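Local coordinates for OsmC family protein (Rhodothermus marinus, PDB 5CML) that probably hydrolyses carboxyl esters as a serine esterase, this chain being the esterase domain of a longer protein that also carries an OsmC domain, at residues A[191-202]-A[218-229]. Sequence-based numbering, arbitrary orientation.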
# COMPACT_ATOMS: atom_id res chain seq x y z
N PRO A 191 12.52 -5.37 7.62
CA PRO A 191 13.05 -5.15 6.27
C PRO A 191 12.09 -4.35 5.38
O PRO A 191 10.86 -4.54 5.40
CB PRO A 191 13.22 -6.58 5.72
CG PRO A 191 13.35 -7.44 6.91
CD PRO A 191 12.54 -6.79 8.01
N LEU A 192 12.69 -3.46 4.60
CA LEU A 192 11.98 -2.53 3.73
C LEU A 192 12.45 -2.66 2.28
O LEU A 192 13.65 -2.72 2.02
CB LEU A 192 12.24 -1.09 4.20
CG LEU A 192 11.71 0.04 3.32
CD1 LEU A 192 10.20 0.04 3.27
CD2 LEU A 192 12.24 1.40 3.79
N LEU A 193 11.50 -2.65 1.36
CA LEU A 193 11.78 -2.60 -0.07
C LEU A 193 10.99 -1.47 -0.71
O LEU A 193 9.76 -1.44 -0.67
CB LEU A 193 11.45 -3.96 -0.74
CG LEU A 193 11.52 -3.97 -2.27
CD1 LEU A 193 12.94 -3.59 -2.78
CD2 LEU A 193 11.11 -5.34 -2.82
N LEU A 194 11.71 -0.49 -1.25
CA LEU A 194 11.12 0.64 -1.94
C LEU A 194 11.21 0.48 -3.44
O LEU A 194 12.30 0.32 -3.96
CB LEU A 194 11.85 1.93 -1.56
CG LEU A 194 11.89 2.29 -0.08
CD1 LEU A 194 13.02 3.28 0.18
CD2 LEU A 194 10.55 2.86 0.34
N PHE A 195 10.08 0.58 -4.13
CA PHE A 195 10.04 0.68 -5.58
C PHE A 195 9.70 2.10 -5.96
O PHE A 195 8.79 2.68 -5.36
CB PHE A 195 8.98 -0.21 -6.21
CG PHE A 195 9.20 -1.69 -6.06
CD1 PHE A 195 9.89 -2.41 -7.02
CD2 PHE A 195 8.64 -2.38 -4.99
CE1 PHE A 195 10.04 -3.79 -6.90
CE2 PHE A 195 8.79 -3.75 -4.87
CZ PHE A 195 9.49 -4.45 -5.83
N HIS A 196 10.37 2.67 -6.97
CA HIS A 196 10.00 3.99 -7.43
C HIS A 196 10.53 4.22 -8.83
O HIS A 196 11.64 3.81 -9.14
CB HIS A 196 10.56 5.06 -6.50
CG HIS A 196 9.69 6.27 -6.35
ND1 HIS A 196 9.13 6.62 -5.14
CD2 HIS A 196 9.31 7.23 -7.24
CE1 HIS A 196 8.44 7.74 -5.28
NE2 HIS A 196 8.53 8.13 -6.54
N SER A 197 9.74 4.90 -9.65
CA SER A 197 10.19 5.29 -10.98
C SER A 197 10.90 6.63 -10.97
O SER A 197 10.37 7.61 -10.44
CB SER A 197 9.03 5.38 -11.93
OG SER A 197 9.48 5.91 -13.15
N PRO A 198 12.07 6.69 -11.60
CA PRO A 198 12.75 7.99 -11.69
C PRO A 198 11.92 8.98 -12.50
O PRO A 198 12.09 10.17 -12.32
CB PRO A 198 14.09 7.67 -12.36
CG PRO A 198 13.99 6.31 -12.86
CD PRO A 198 12.91 5.59 -12.12
N THR A 199 11.04 8.48 -13.36
CA THR A 199 10.23 9.35 -14.22
C THR A 199 8.82 9.58 -13.66
O THR A 199 7.95 10.09 -14.36
CB THR A 199 10.13 8.77 -15.67
OG1 THR A 199 9.53 7.48 -15.65
CG2 THR A 199 11.51 8.65 -16.28
N ASP A 200 8.60 9.24 -12.39
CA ASP A 200 7.33 9.49 -11.72
C ASP A 200 7.04 10.99 -11.70
O ASP A 200 7.83 11.78 -11.19
CB ASP A 200 7.36 8.90 -10.30
CG ASP A 200 5.98 8.80 -9.63
OD1 ASP A 200 5.11 9.69 -9.81
OD2 ASP A 200 5.76 7.81 -8.89
N GLN A 201 5.89 11.37 -12.26
CA GLN A 201 5.49 12.78 -12.37
C GLN A 201 4.60 13.26 -11.23
O GLN A 201 4.30 14.46 -11.12
CB GLN A 201 4.75 13.01 -13.69
CG GLN A 201 5.61 12.85 -14.92
CD GLN A 201 4.79 12.84 -16.19
OE1 GLN A 201 4.69 11.82 -16.88
NE2 GLN A 201 4.20 13.98 -16.51
N ILE A 202 4.18 12.32 -10.38
CA ILE A 202 3.18 12.58 -9.35
C ILE A 202 3.85 12.66 -8.00
O ILE A 202 3.62 13.58 -7.23
CB ILE A 202 2.11 11.46 -9.34
CG1 ILE A 202 1.47 11.33 -10.73
CG2 ILE A 202 1.04 11.72 -8.29
CD1 ILE A 202 0.72 12.57 -11.23
N PRO A 218 17.65 -3.95 7.35
CA PRO A 218 17.77 -4.07 5.89
C PRO A 218 16.85 -3.12 5.14
O PRO A 218 15.65 -3.03 5.43
CB PRO A 218 17.37 -5.52 5.60
CG PRO A 218 17.17 -6.15 6.93
CD PRO A 218 17.00 -5.14 7.94
N LYS A 219 17.43 -2.41 4.20
CA LYS A 219 16.66 -1.53 3.33
C LYS A 219 17.16 -1.67 1.91
O LYS A 219 18.37 -1.78 1.69
CB LYS A 219 16.75 -0.09 3.80
CG LYS A 219 18.17 0.40 4.05
CD LYS A 219 18.18 1.88 4.48
CE LYS A 219 19.57 2.37 4.83
NZ LYS A 219 19.61 3.80 5.31
N SER A 220 16.21 -1.68 0.97
CA SER A 220 16.45 -1.94 -0.44
C SER A 220 15.64 -0.99 -1.31
O SER A 220 14.60 -0.45 -0.89
CB SER A 220 16.09 -3.38 -0.80
OG SER A 220 16.82 -4.30 0.01
N PHE A 221 16.13 -0.79 -2.54
CA PHE A 221 15.50 0.08 -3.51
C PHE A 221 15.58 -0.53 -4.90
O PHE A 221 16.65 -0.92 -5.32
CB PHE A 221 16.17 1.47 -3.56
CG PHE A 221 15.68 2.29 -4.70
CD1 PHE A 221 14.46 2.94 -4.61
CD2 PHE A 221 16.37 2.34 -5.90
CE1 PHE A 221 13.96 3.65 -5.69
CE2 PHE A 221 15.87 3.04 -6.98
CZ PHE A 221 14.67 3.69 -6.89
N VAL A 222 14.45 -0.59 -5.60
CA VAL A 222 14.41 -1.05 -6.98
C VAL A 222 13.82 0.03 -7.87
O VAL A 222 12.72 0.55 -7.64
CB VAL A 222 13.60 -2.37 -7.10
CG1 VAL A 222 13.31 -2.76 -8.58
CG2 VAL A 222 14.36 -3.46 -6.39
N SER A 223 14.60 0.38 -8.89
CA SER A 223 14.19 1.37 -9.86
C SER A 223 13.16 0.85 -10.86
O SER A 223 13.32 -0.26 -11.43
CB SER A 223 15.43 1.88 -10.62
OG SER A 223 15.05 2.78 -11.63
N LEU A 224 12.12 1.63 -11.11
CA LEU A 224 11.10 1.27 -12.12
C LEU A 224 11.33 1.96 -13.49
O LEU A 224 10.43 2.00 -14.32
CB LEU A 224 9.70 1.61 -11.60
CG LEU A 224 9.30 0.90 -10.31
CD1 LEU A 224 7.85 1.23 -9.89
CD2 LEU A 224 9.48 -0.59 -10.49
N ASP A 225 12.54 2.44 -13.71
CA ASP A 225 12.99 2.97 -15.02
C ASP A 225 12.03 4.01 -15.62
O ASP A 225 12.03 5.17 -15.18
CB ASP A 225 13.22 1.79 -15.97
CG ASP A 225 13.93 2.19 -17.24
OD1 ASP A 225 14.44 3.35 -17.33
OD2 ASP A 225 14.02 1.32 -18.14
N GLN A 226 11.20 3.63 -16.59
CA GLN A 226 10.33 4.58 -17.30
C GLN A 226 8.85 4.45 -16.92
O GLN A 226 7.97 4.97 -17.60
CB GLN A 226 10.46 4.39 -18.82
CG GLN A 226 11.85 4.61 -19.40
CD GLN A 226 12.33 6.04 -19.27
OE1 GLN A 226 13.42 6.29 -18.75
NE2 GLN A 226 11.53 6.99 -19.74
N ALA A 227 8.57 3.73 -15.85
CA ALA A 227 7.19 3.54 -15.43
C ALA A 227 6.55 4.84 -14.96
O ALA A 227 7.24 5.78 -14.51
CB ALA A 227 7.13 2.51 -14.32
N ASP A 228 5.23 4.91 -15.07
CA ASP A 228 4.51 6.02 -14.48
C ASP A 228 3.98 5.64 -13.10
O ASP A 228 4.12 4.50 -12.65
CB ASP A 228 3.40 6.52 -15.40
CG ASP A 228 2.37 5.47 -15.75
OD1 ASP A 228 2.39 4.37 -15.18
OD2 ASP A 228 1.54 5.75 -16.64
N HIS A 229 3.46 6.63 -12.40
CA HIS A 229 3.03 6.47 -11.02
C HIS A 229 2.01 5.34 -10.83
O HIS A 229 2.04 4.62 -9.82
CB HIS A 229 2.46 7.80 -10.53
CG HIS A 229 2.14 7.82 -9.07
ND1 HIS A 229 3.10 7.72 -8.09
CD2 HIS A 229 0.95 7.91 -8.42
CE1 HIS A 229 2.52 7.74 -6.90
NE2 HIS A 229 1.21 7.87 -7.08
O HOH W 1 15.86 -4.55 2.45
O HOH W 2 7.08 7.39 -17.18
O HOH W 3 3.90 9.43 -13.57
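His229 ND1 donates to Asp200 OD2 at 2.8 Å. The bond is nearly straight, 165° at the hydrogen. It uses the syn lone pair of OD2, and that oxygen lies in the imidazole plane, although carboxylate and ring are turned 57° apart. Asp200 OD1 accepts from Ile202 N at 2.8 Å, forming an Asx turn, and also from Val203 N. These bonds should fix the rotation of the carboxylate. Ile202 CB sits over one face of the His229 ring, 3.9 Å from its centroid, in a CH-pi contact. A water accepts from both Gln201 N and His229 N.

At the start of the type I turn that ends at Asp200, Ser197 OG donates to Ala227 O at 2.6 Å. With OG anti to the backbone N (chi1 173°), the hydroxyl reaches across to the second loop. The same OG accepts from Thr199 N, closing an ST turn.

Strands 192-196 and 219-223 run parallel and share a ladder of six backbone hydrogen bonds, from Leu192 N to Pro218 O through Leu224 N to His196 O. On one face, Phe195 CD1 lies 3.7 Å from Val222 CB, and Leu193 CD1 meets Val222 CG2. Helix 234-252 packs against Leu193 and Leu224. On the other face, His196 CB meets the edge of the Phe221 ring at CE1, 3.8 Å away, and helix 206-214 packs against Leu194.

The strands and helix 206-214 form a beta-alpha-beta unit at the sheet edge of an alpha/beta-hydrolase fold. His229 NE2 is hydrogen-bonded to Ser109 OG on the probable nucleophile elbow, consistent with a Ser109-His229-Asp200 catalytic triad.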